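Local coordinates for Bd3460 (Bdellovibrio bacteriovorus, PDB 5CEC), which is an ankyrin-repeat immunity protein that binds the predatory endopeptidase Bd3459 and probably protects the predator from its own enzyme during cell invasion, at residues K196-T199 with K205-S208; F169-A172 with A178-D181. All blocks are in the same frame, centred on the assembly; numbering follows the deposited sequence.

Contact 1: K196-T199 with K205-S208; sequences KGQT and KEAS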
ATOM      1  N   LYS B 196     -14.448 -29.658  18.440  1.00 22.18           N
ATOM      2  CA  LYS B 196     -15.068 -29.308  19.721  1.00 23.57           C
ATOM      3  C   LYS B 196     -16.556 -29.664  19.781  1.00 23.87           C
ATOM      4  O   LYS B 196     -17.195 -29.448  20.801  1.00 30.14           O
ATOM      5  CB  LYS B 196     -14.900 -27.822  20.048  1.00 25.78           C
ATOM      6  CG  LYS B 196     -13.474 -27.340  20.300  1.00 28.54           C
ATOM      7  CD  LYS B 196     -13.576 -25.861  20.619  1.00 34.77           C
ATOM      8  CE  LYS B 196     -12.245 -25.167  20.746  1.00 42.10           C
ATOM      9  NZ  LYS B 196     -12.505 -23.704  20.887  1.00 43.96           N
ATOM     10  N   GLY B 197     -17.104 -30.209  18.696  1.00 22.52           N
ATOM     11  CA  GLY B 197     -18.524 -30.527  18.612  1.00 23.08           C
ATOM     12  C   GLY B 197     -19.441 -29.368  18.273  1.00 22.33           C
ATOM     13  O   GLY B 197     -20.656 -29.466  18.434  1.00 26.40           O
ATOM     14  N   GLN B 198     -18.864 -28.265  17.817  1.00 20.59           N
ATOM     15  CA  GLN B 198     -19.612 -27.060  17.494  1.00 20.75           C
ATOM     16  C   GLN B 198     -20.009 -27.008  16.016  1.00 19.38           C
ATOM     17  O   GLN B 198     -19.243 -27.384  15.135  1.00 19.23           O
ATOM     18  CB  GLN B 198     -18.769 -25.806  17.767  1.00 19.69           C
ATOM     19  CG  GLN B 198     -18.260 -25.624  19.187  1.00 20.76           C
ATOM     20  CD  GLN B 198     -17.331 -24.414  19.254  1.00 22.71           C
ATOM     21  OE1 GLN B 198     -16.279 -24.397  18.624  1.00 22.31           O
ATOM     22  NE2 GLN B 198     -17.734 -23.389  19.999  1.00 26.09           N
ATOM     23  N   THR B 199     -21.207 -26.509  15.752  1.00 18.43           N
ATOM     24  CA  THR B 199     -21.626 -26.154  14.400  1.00 19.25           C
ATOM     25  C   THR B 199     -21.168 -24.745  14.049  1.00 17.48           C
ATOM     26  O   THR B 199     -20.697 -23.999  14.909  1.00 18.26           O
ATOM     27  CB  THR B 199     -23.146 -26.192  14.289  1.00 21.42           C
ATOM     28  OG1 THR B 199     -23.694 -25.246  15.210  1.00 21.71           O
ATOM     29  CG2 THR B 199     -23.706 -27.600  14.589  1.00 23.36           C
ATOM     30  N   LYS B 205     -22.484 -17.587  17.304  1.00 18.10           N
ATOM     31  CA  LYS B 205     -22.973 -17.120  18.589  1.00 20.26           C
ATOM     32  C   LYS B 205     -21.824 -16.820  19.539  1.00 20.92           C
ATOM     33  O   LYS B 205     -21.792 -15.784  20.172  1.00 23.16           O
ATOM     34  CB  LYS B 205     -23.862 -18.168  19.233  1.00 21.93           C
ATOM     35  CG  LYS B 205     -25.156 -18.477  18.532  1.00 23.79           C
ATOM     36  CD  LYS B 205     -25.876 -19.531  19.358  1.00 28.54           C
ATOM     37  CE  LYS B 205     -27.144 -20.005  18.728  1.00 30.34           C
ATOM     38  NZ  LYS B 205     -27.618 -21.186  19.514  1.00 28.97           N
ATOM     39  N   GLU B 206     -20.859 -17.713  19.587  1.00 21.00           N
ATOM     40  CA  GLU B 206     -19.707 -17.547  20.458  1.00 22.01           C
ATOM     41  C   GLU B 206     -18.865 -16.302  20.122  1.00 21.86           C
ATOM     42  O   GLU B 206     -18.361 -15.638  21.032  1.00 24.48           O
ATOM     43  CB  GLU B 206     -18.863 -18.822  20.405  1.00 22.61           C
ATOM     44  CG  GLU B 206     -17.618 -18.807  21.270  1.00 24.80           C
ATOM     45  CD  GLU B 206     -16.792 -20.071  21.138  1.00 28.56           C
ATOM     46  OE1 GLU B 206     -16.507 -20.470  20.012  1.00 28.48           O
ATOM     47  OE2 GLU B 206     -16.400 -20.685  22.148  1.00 35.63           O
ATOM     48  N   ALA B 207     -18.754 -15.961  18.843  1.00 21.56           N
ATOM     49  CA  ALA B 207     -18.020 -14.780  18.379  1.00 20.34           C
ATOM     50  C   ALA B 207     -18.875 -13.495  18.391  1.00 20.37           C
ATOM     51  O   ALA B 207     -18.409 -12.435  17.935  1.00 22.14           O
ATOM     52  CB  ALA B 207     -17.504 -15.033  16.973  1.00 20.12           C
ATOM     53  N   SER B 208     -20.121 -13.594  18.875  1.00 19.56           N
ATOM     54  CA  SER B 208     -21.036 -12.444  18.995  1.00 20.59           C
ATOM     55  C   SER B 208     -21.338 -11.816  17.634  1.00 18.40           C
ATOM     56  O   SER B 208     -21.539 -10.616  17.527  1.00 20.05           O
ATOM     57  CB  SER B 208     -20.505 -11.409  20.001  1.00 23.10           C
ATOM     58  OG  SER B 208     -20.331 -12.008  21.286  1.00 27.20           O
TER
HETATM   59  O   HOH W   1     -14.640 -22.279  18.726  1.00 29.07           O
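The carboxamide of Gln198 and the carboxylate of Glu206 stand nearly perpendicular, their planes 79° apart, and meet through one nitrogen and one oxygen. Gln198 NE2 donates to Glu206 OE1 over 3.2 Å, with an N-H...O angle of 163°; the acceptor lies close to the amide plane, whereas the donor comes down on one face of the carboxylate, 56° out of its plane. At the other end of the amide, a water gives a hydrogen to Gln198 OE1 at 2.7 Å and another to Glu206 OE1 at 2.9 Å. Glu206 OE1 therefore accepts from both the amide and the water, and the two links together would restrain rotation of the amide. Gln198 belongs to the loop leading into helix 200-206 and Glu206 to the last turn of that helix, so the pair brackets helix 200-206 within the ankyrin-family region of the chain. Glu206 reaches back toward the loop because its CG swings anti to the backbone N and the chain beyond is extended. Lys196 NZ makes a weak 3.4 Å bond to the same water; it remains 5.1 Å from Glu206 OE2, near enough for a probable electrostatic attraction without direct contact. Past Glu206 the helix ends in a Schellman motif at Ser208, and the carbonyl oxygen of Ala207 accepts a hydrogen bond from Gln408 of the Bd3459 chain.

Contact 2: F169-A172 with A178-D181; sequences FAVA and ADID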
ATOM      1  N   PHE B 169     -17.479 -21.893   8.928  1.00 14.42           N
ATOM      2  CA  PHE B 169     -17.163 -21.542  10.320  1.00 14.12           C
ATOM      3  C   PHE B 169     -16.422 -20.209  10.400  1.00 14.26           C
ATOM      4  O   PHE B 169     -16.688 -19.381  11.284  1.00 15.43           O
ATOM      5  CB  PHE B 169     -16.283 -22.636  10.949  1.00 15.18           C
ATOM      6  CG  PHE B 169     -17.016 -23.892  11.284  1.00 15.36           C
ATOM      7  CD1 PHE B 169     -17.458 -24.777  10.306  1.00 16.27           C
ATOM      8  CD2 PHE B 169     -17.258 -24.210  12.599  1.00 16.14           C
ATOM      9  CE1 PHE B 169     -18.114 -25.925  10.660  1.00 15.69           C
ATOM     10  CE2 PHE B 169     -17.917 -25.356  12.958  1.00 16.69           C
ATOM     11  CZ  PHE B 169     -18.338 -26.233  11.990  1.00 16.75           C
ATOM     12  N   ALA B 170     -15.451 -20.001   9.507  1.00 14.01           N
ATOM     13  CA  ALA B 170     -14.698 -18.749   9.527  1.00 14.68           C
ATOM     14  C   ALA B 170     -15.579 -17.544   9.258  1.00 14.82           C
ATOM     15  O   ALA B 170     -15.484 -16.529   9.929  1.00 14.90           O
ATOM     16  CB  ALA B 170     -13.570 -18.812   8.510  1.00 15.80           C
ATOM     17  N   VAL B 171     -16.438 -17.667   8.251  1.00 14.80           N
ATOM     18  CA  VAL B 171     -17.374 -16.614   7.912  1.00 15.58           C
ATOM     19  C   VAL B 171     -18.457 -16.477   8.961  1.00 15.43           C
ATOM     20  O   VAL B 171     -18.929 -15.361   9.233  1.00 15.59           O
ATOM     21  CB  VAL B 171     -17.938 -16.822   6.499  1.00 18.64           C
ATOM     22  CG1 VAL B 171     -19.119 -15.945   6.200  1.00 25.03           C
ATOM     23  CG2 VAL B 171     -16.814 -16.716   5.475  1.00 17.79           C
ATOM     24  N   ALA B 172     -18.854 -17.574   9.579  1.00 14.65           N
ATOM     25  CA  ALA B 172     -19.799 -17.488  10.704  1.00 16.05           C
ATOM     26  C   ALA B 172     -19.235 -16.578  11.783  1.00 14.74           C
ATOM     27  O   ALA B 172     -19.970 -15.779  12.366  1.00 15.98           O
ATOM     28  CB  ALA B 172     -20.088 -18.874  11.263  1.00 16.20           C
ATOM     29  N   ALA B 178     -24.056 -12.238   3.468  1.00 18.87           N
ATOM     30  CA  ALA B 178     -23.772 -12.437   2.047  1.00 19.76           C
ATOM     31  C   ALA B 178     -22.650 -13.455   1.822  1.00 18.61           C
ATOM     32  O   ALA B 178     -22.702 -14.224   0.877  1.00 19.55           O
ATOM     33  CB  ALA B 178     -23.420 -11.134   1.388  1.00 21.59           C
ATOM     34  N   ASP B 179     -21.651 -13.476   2.702  1.00 17.96           N
ATOM     35  CA  ASP B 179     -20.577 -14.465   2.631  1.00 17.69           C
ATOM     36  C   ASP B 179     -21.147 -15.864   2.864  1.00 16.96           C
ATOM     37  O   ASP B 179     -20.746 -16.825   2.186  1.00 17.39           O
ATOM     38  CB  ASP B 179     -19.520 -14.261   3.700  1.00 19.48           C
ATOM     39  CG  ASP B 179     -18.651 -13.040   3.527  1.00 20.99           C
ATOM     40  OD1 ASP B 179     -18.413 -12.579   2.378  1.00 27.83           O
ATOM     41  OD2 ASP B 179     -18.154 -12.578   4.598  1.00 21.76           O
ATOM     42  N   ILE B 180     -22.057 -15.991   3.843  1.00 16.66           N
ATOM     43  CA  ILE B 180     -22.720 -17.267   4.097  1.00 17.54           C
ATOM     44  C   ILE B 180     -23.463 -17.730   2.837  1.00 17.34           C
ATOM     45  O   ILE B 180     -23.354 -18.879   2.424  1.00 17.43           O
ATOM     46  CB  ILE B 180     -23.674 -17.172   5.321  1.00 19.14           C
ATOM     47  CG1 ILE B 180     -22.928 -16.872   6.622  1.00 22.19           C
ATOM     48  CG2 ILE B 180     -24.553 -18.411   5.447  1.00 19.77           C
ATOM     49  CD1 ILE B 180     -22.084 -17.980   7.180  1.00 25.77           C
ATOM     50  N   ASP B 181     -24.208 -16.822   2.211  1.00 16.75           N
ATOM     51  CA  ASP B 181     -24.941 -17.185   1.009  1.00 18.21           C
ATOM     52  C   ASP B 181     -24.010 -17.643  -0.104  1.00 17.89           C
ATOM     53  O   ASP B 181     -24.353 -18.571  -0.810  1.00 19.17           O
ATOM     54  CB  ASP B 181     -25.772 -15.985   0.515  1.00 20.53           C
ATOM     55  CG  ASP B 181     -26.992 -15.674   1.400  1.00 25.41           C
ATOM     56  OD1 ASP B 181     -27.420 -16.499   2.220  1.00 31.14           O
ATOM     57  OD2 ASP B 181     -27.539 -14.575   1.236  1.00 32.49           O
TER
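Apolar packing carries the contact: the CG1 methyl of Val171 lies 3.7 Å from Ile180 CD1, and the two side chains lie alongside each other, pointing opposite ways. Val171 CG1, modelled anti to the backbone N (chi1 168°), is thereby set beside Ile180 CD1. Ile180 does not aim its CB at the facing helix, yet its CG1-CD1 arm turns inward, and CD1 also comes to 4.0 Å from the backbone N of Ala172. Asp179 CB lies 4.1 Å from Val171 CG2; its closer approach to Val171 CG1 is too short to be trusted. In polar terms the two segments share no hydrogen bond. The carboxylate of Asp179 instead turns back along its own chain, OD2 accepting from the backbone N of Thr176 beside the start of helix 177-185, while Asp181 OD1 forms a salt bridge with Lys219. Together the segments pack the two antiparallel helices of one ankyrin repeat, the helix-turn-helix element of this fold. On the Bd3459 side, Asp179 packs on Gly348 of that chain. Within the stack, Ala172 rests on Ala200, Val203 and Ala204, and both Ala172 and Ile180 touch Leu216, so that this repeat packs against helices 200-206 and 210-218, which follow it in the chain.

Overall arrangement
Followed from the N terminus, the chain first forms contact 2, where helix 167-174 turns back through a short loop into helix 177-185, closing a helical hairpin. It then leaves through the long loop toward helix 200-206, and contact 1 links the end of that loop to the C-terminal turn of this helix. The two contacts follow in series, neither nesting nor crossing, with centres about 13 Å apart. They meet through Phe169, whose CE2 packs 3.3 Å from Gln198 O, so the first helix of one pair abuts the lead-in to the next. Together they tie neighbouring layers at the C-terminal end of the ankyrin stack.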